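Local coordinates for protein hydrazine synthase beta subunit (Candidatus Kuenenia stuttgartiensis, PDB 5C2V) that forms part of the complex that condenses nitric oxide with ammonium to make hydrazine, and may modulate passage of the hydroxylamine intermediate between two active sites, at residues K91-K103 against V113-I126. Residues are numbered along the deposited sequence; the frame is centred on the assembly and turned at random.
Sequences KEIKVGDWPSGIK and VACSGCMWNAIDVI. With CA (calcium ion), chain Q.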
loop_
_atom_site.group_PDB
_atom_site.type_symbol
_atom_site.label_atom_id
_atom_site.label_comp_id
_atom_site.label_asym_id
_atom_site.label_seq_id
_atom_site.Cartn_x
_atom_site.Cartn_y
_atom_site.Cartn_z
ATOM N N LYS B 91 57.555 41.306 22.676
ATOM C CA LYS B 91 56.862 41.801 23.868
ATOM C C LYS B 91 55.939 40.758 24.501
ATOM O O LYS B 91 55.527 39.798 23.846
ATOM C CB LYS B 91 56.063 43.067 23.530
ATOM C CG LYS B 91 55.731 43.938 24.738
ATOM C CD LYS B 91 55.118 45.269 24.331
ATOM C CE LYS B 91 54.799 46.123 25.551
ATOM N NZ LYS B 91 54.262 47.461 25.177
ATOM N N GLU B 92 55.608 40.964 25.774
ATOM C CA GLU B 92 54.574 40.184 26.445
ATOM C C GLU B 92 53.565 41.101 27.134
ATOM O O GLU B 92 53.907 41.824 28.071
ATOM C CB GLU B 92 55.188 39.225 27.465
ATOM C CG GLU B 92 54.156 38.484 28.305
ATOM C CD GLU B 92 54.785 37.613 29.373
ATOM O OE1 GLU B 92 54.060 37.183 30.296
ATOM O OE2 GLU B 92 56.005 37.359 29.291
ATOM N N ILE B 93 52.320 41.063 26.670
ATOM C CA ILE B 93 51.245 41.845 27.272
ATOM C C ILE B 93 50.447 40.959 28.220
ATOM O O ILE B 93 50.189 39.802 27.912
ATOM C CB ILE B 93 50.307 42.433 26.201
ATOM C CG1 ILE B 93 51.118 42.997 25.034
ATOM C CG2 ILE B 93 49.399 43.496 26.806
ATOM C CD1 ILE B 93 50.274 43.448 23.868
ATOM N N LYS B 94 50.056 41.489 29.372
ATOM C CA LYS B 94 49.341 40.671 30.347
ATOM C C LYS B 94 47.832 40.896 30.296
ATOM O O LYS B 94 47.353 42.030 30.272
ATOM C CB LYS B 94 49.883 40.927 31.753
ATOM C CG LYS B 94 51.328 40.480 31.915
ATOM C CD LYS B 94 51.730 40.331 33.371
ATOM C CE LYS B 94 53.118 39.717 33.485
ATOM N NZ LYS B 94 53.210 38.419 32.756
ATOM N N VAL B 95 47.096 39.788 30.279
ATOM C CA VAL B 95 45.649 39.789 30.088
ATOM C C VAL B 95 44.951 39.019 31.204
ATOM O O VAL B 95 45.583 38.620 32.182
ATOM C CB VAL B 95 45.259 39.171 28.732
ATOM C CG1 VAL B 95 45.776 40.029 27.587
ATOM C CG2 VAL B 95 45.790 37.749 28.625
ATOM N N GLY B 96 43.645 38.812 31.056
ATOM C CA GLY B 96 42.879 38.071 32.041
ATOM C C GLY B 96 43.192 36.587 31.977
ATOM O O GLY B 96 44.160 36.180 31.335
ATOM N N ASP B 97 42.376 35.769 32.637
ATOM C CA ASP B 97 42.726 34.365 32.820
ATOM C C ASP B 97 42.534 33.511 31.576
ATOM O O ASP B 97 41.488 33.550 30.929
ATOM C CB ASP B 97 41.933 33.754 33.975
ATOM C CG ASP B 97 42.567 32.474 34.496
ATOM O OD1 ASP B 97 42.946 32.429 35.677
ATOM O OD2 ASP B 97 42.707 31.507 33.727
ATOM N N TRP B 98 43.574 32.742 31.264
ATOM C CA TRP B 98 43.573 31.777 30.170
ATOM C C TRP B 98 43.086 32.363 28.857
ATOM O O TRP B 98 41.948 32.101 28.454
ATOM C CB TRP B 98 42.720 30.562 30.520
ATOM C CG TRP B 98 43.041 29.393 29.661
ATOM C CD1 TRP B 98 42.969 29.315 28.297
ATOM C CD2 TRP B 98 43.558 28.139 30.108
ATOM N NE1 TRP B 98 43.378 28.074 27.876
ATOM C CE2 TRP B 98 43.747 27.338 28.968
ATOM C CE3 TRP B 98 43.866 27.613 31.366
ATOM C CZ2 TRP B 98 44.229 26.040 29.054
ATOM C CZ3 TRP B 98 44.345 26.323 31.443
ATOM C CH2 TRP B 98 44.518 25.550 30.296
ATOM N N PRO B 99 43.902 33.205 28.206
ATOM C CA PRO B 99 43.362 33.519 26.884
ATOM C C PRO B 99 43.301 32.257 26.024
ATOM O O PRO B 99 44.320 31.592 25.838
ATOM C CB PRO B 99 44.371 34.526 26.330
ATOM C CG PRO B 99 45.647 34.241 27.070
ATOM C CD PRO B 99 45.229 33.799 28.444
ATOM N N SER B 100 42.120 31.936 25.504
ATOM C CA SER B 100 41.974 30.787 24.616
ATOM C C SER B 100 41.917 31.156 23.139
ATOM O O SER B 100 41.888 30.278 22.276
ATOM C CB SER B 100 40.728 29.988 25.000
ATOM O OG SER B 100 39.577 30.809 24.986
ATOM N N GLY B 101 41.903 32.450 22.846
ATOM C CA GLY B 101 41.789 32.896 21.471
ATOM C C GLY B 101 42.000 34.382 21.289
ATOM O O GLY B 101 41.775 35.181 22.203
ATOM N N ILE B 102 42.414 34.751 20.081
ATOM C CA ILE B 102 42.749 36.129 19.764
ATOM C C ILE B 102 42.489 36.415 18.287
ATOM O O ILE B 102 42.689 35.541 17.442
ATOM C CB ILE B 102 44.221 36.424 20.124
ATOM C CG1 ILE B 102 44.547 37.909 19.967
ATOM C CG2 ILE B 102 45.170 35.542 19.314
ATOM C CD1 ILE B 102 45.860 38.299 20.604
ATOM N N LYS B 103 42.031 37.625 17.972
ATOM C CA LYS B 103 41.824 38.006 16.572
ATOM C C LYS B 103 42.094 39.483 16.303
ATOM O O LYS B 103 41.778 40.340 17.120
ATOM C CB LYS B 103 40.405 37.651 16.124
ATOM C CG LYS B 103 40.266 36.207 15.680
ATOM C CD LYS B 103 38.879 35.670 15.915
ATOM C CE LYS B 103 38.759 34.251 15.386
ATOM N NZ LYS B 103 39.780 33.954 14.349
ATOM N N VAL B 113 41.114 39.635 22.652
ATOM C CA VAL B 113 41.546 38.423 23.336
ATOM C C VAL B 113 40.466 37.880 24.266
ATOM O O VAL B 113 40.059 38.554 25.207
ATOM C CB VAL B 113 42.821 38.682 24.161
ATOM C CG1 VAL B 113 43.444 37.376 24.583
ATOM C CG2 VAL B 113 43.816 39.511 23.366
ATOM N N ALA B 114 40.010 36.659 24.013
ATOM C CA ALA B 114 38.973 36.065 24.852
ATOM C C ALA B 114 39.582 35.378 26.070
ATOM O O ALA B 114 40.391 34.462 25.926
ATOM C CB ALA B 114 38.139 35.080 24.049
ATOM N N CYS B 115 39.197 35.814 27.268
ATOM C CA CYS B 115 39.733 35.198 28.481
ATOM C C CYS B 115 38.795 34.104 28.986
ATOM O O CYS B 115 37.695 34.385 29.456
ATOM C CB CYS B 115 39.968 36.256 29.559
ATOM S SG CYS B 115 41.008 37.634 29.014
ATOM N N SER B 116 39.256 32.858 28.904
ATOM C CA SER B 116 38.386 31.692 29.050
ATOM C C SER B 116 38.304 31.103 30.456
ATOM O O SER B 116 37.689 30.052 30.642
ATOM C CB SER B 116 38.825 30.593 28.082
ATOM O OG SER B 116 40.159 30.197 28.333
ATOM N N GLY B 117 38.943 31.750 31.427
ATOM C CA GLY B 117 38.894 31.288 32.804
ATOM C C GLY B 117 37.465 31.047 33.253
ATOM O O GLY B 117 36.577 31.853 32.971
ATOM N N CYS B 118 37.246 29.930 33.940
ATOM C CA CYS B 118 35.901 29.466 34.271
ATOM C C CYS B 118 35.081 30.494 35.046
ATOM O O CYS B 118 33.877 30.615 34.837
ATOM C CB CYS B 118 35.977 28.159 35.062
ATOM S SG CYS B 118 36.528 26.737 34.087
ATOM N N MET B 119 35.728 31.215 35.955
ATOM C CA MET B 119 35.061 32.297 36.671
ATOM C C MET B 119 35.335 33.659 36.024
ATOM O O MET B 119 34.935 34.696 36.548
ATOM C CB MET B 119 35.471 32.307 38.145
ATOM C CG MET B 119 34.428 32.961 39.045
ATOM S SD MET B 119 34.332 32.304 40.720
ATOM C CE MET B 119 32.910 33.205 41.335
ATOM N N TRP B 120 36.038 33.656 34.897
ATOM C CA TRP B 120 36.398 34.902 34.225
ATOM C C TRP B 120 35.472 35.248 33.064
ATOM O O TRP B 120 35.312 34.455 32.136
ATOM C CB TRP B 120 37.835 34.824 33.706
ATOM C CG TRP B 120 38.542 36.142 33.698
ATOM C CD1 TRP B 120 38.672 37.002 32.647
ATOM C CD2 TRP B 120 39.226 36.747 34.798
ATOM N NE1 TRP B 120 39.392 38.109 33.027
ATOM C CE2 TRP B 120 39.744 37.976 34.346
ATOM C CE3 TRP B 120 39.448 36.369 36.125
ATOM C CZ2 TRP B 120 40.471 38.829 35.172
ATOM C CZ3 TRP B 120 40.168 37.215 36.944
ATOM C CH2 TRP B 120 40.673 38.432 36.466
ATOM N N ASN B 121 34.861 36.429 33.107
ATOM C CA ASN B 121 34.247 36.956 31.898
ATOM C C ASN B 121 34.988 38.206 31.434
ATOM O O ASN B 121 34.846 39.279 32.019
ATOM C CB ASN B 121 32.766 37.269 32.143
ATOM C CG ASN B 121 32.544 38.147 33.368
ATOM O OD1 ASN B 121 33.337 38.131 34.310
ATOM N ND2 ASN B 121 31.464 38.922 33.353
ATOM N N ALA B 122 35.780 38.063 30.374
ATOM C CA ALA B 122 36.429 39.215 29.761
ATOM C C ALA B 122 36.807 38.999 28.298
ATOM O O ALA B 122 37.189 37.893 27.892
ATOM C CB ALA B 122 37.665 39.600 30.560
ATOM N N ILE B 123 36.736 40.077 27.525
ATOM C CA ILE B 123 37.463 40.165 26.269
ATOM C C ILE B 123 38.380 41.380 26.344
ATOM O O ILE B 123 37.911 42.516 26.334
ATOM C CB ILE B 123 36.523 40.286 25.058
ATOM C CG1 ILE B 123 35.509 39.141 25.056
ATOM C CG2 ILE B 123 37.322 40.296 23.763
ATOM C CD1 ILE B 123 34.449 39.276 23.991
ATOM N N ASP B 124 39.686 41.144 26.402
ATOM C CA ASP B 124 40.641 42.234 26.547
ATOM C C ASP B 124 41.025 42.799 25.187
ATOM O O ASP B 124 41.346 42.053 24.260
ATOM C CB ASP B 124 41.888 41.765 27.299
ATOM C CG ASP B 124 41.597 41.414 28.745
ATOM O OD1 ASP B 124 40.557 41.861 29.270
ATOM O OD2 ASP B 124 42.414 40.696 29.359
ATOM N N VAL B 125 40.978 44.122 25.071
ATOM C CA VAL B 125 41.346 44.788 23.830
ATOM C C VAL B 125 42.792 45.275 23.899
ATOM O O VAL B 125 43.281 45.681 24.954
ATOM C CB VAL B 125 40.395 45.965 23.512
ATOM C CG1 VAL B 125 38.951 45.499 23.563
ATOM C CG2 VAL B 125 40.602 47.106 24.480
ATOM N N ILE B 126 43.483 45.193 22.768
ATOM C CA ILE B 126 44.894 45.545 22.694
ATOM C C ILE B 126 45.188 46.419 21.479
ATOM O O ILE B 126 44.923 46.025 20.346
ATOM C CB ILE B 126 45.783 44.284 22.627
ATOM C CG1 ILE B 126 45.716 43.509 23.944
ATOM C CG2 ILE B 126 47.218 44.657 22.301
ATOM C CD1 ILE B 126 46.509 42.219 23.934
HETATM CA CA CA Q . 45.061 31.801 34.525
HETATM O O HOH W 1 45.100 29.691 35.654
HETATM O O HOH W 2 45.641 31.707 36.848
HETATM O O HOH W 3 46.755 30.829 33.211
HETATM O O HOH W 4 44.700 29.665 33.535
#
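S116 holds W98 O with two donors at once: its OG lies 2.6 Å from W98 O, and its backbone N reaches the same oxygen from above the carbonyl plane in a nearly straight bond of 169°. With chi1 at 60°, S116 OG sits between its own N and carbonyl carbon, turned back over the main chain and within reach of that oxygen. The neighbouring carbonyl, D97 O, takes the N-H of G117. Farther along, strands 99-103 and 113-115 run antiparallel: S100 N donates to A114 O, and A114 N returns a 2.9 Å bond to G101 O. P99 CB meets V113 CG1 and I102 CD1 meets V113 CG2 on one face of this hairpin.

Before the hairpin, the loop is held to the strand that carries D124. G96 N lies almost in line with the CG-OD2 bond of D124, 2.8 Å from OD2, with its N-H bent from the straight line, while D124 OD1 accepts from S136; both carboxylate oxygens are thus engaged. W120 lays one face of its indole beneath the G96-D97 peptide, with D97 N 3.7 Å above the ring plane and offset toward the rim. At the far end, I93 CD1 and I126 CG2 meet tip to tip.

D97 OD1 and OD2 both bind the calcium ion, at 2.5 Å each, joined in its shell by four waters and D77. The indole N-H of W98 is satisfied by E58, and R70 of the gamma subunit makes a cation-pi contact with the ring. The arrangement is that of a beta-propeller: the outermost strand of one four-stranded blade, 88-94, leads through a calcium-binding loop into the first strand of the next, 99-104, which pairs with 110-115.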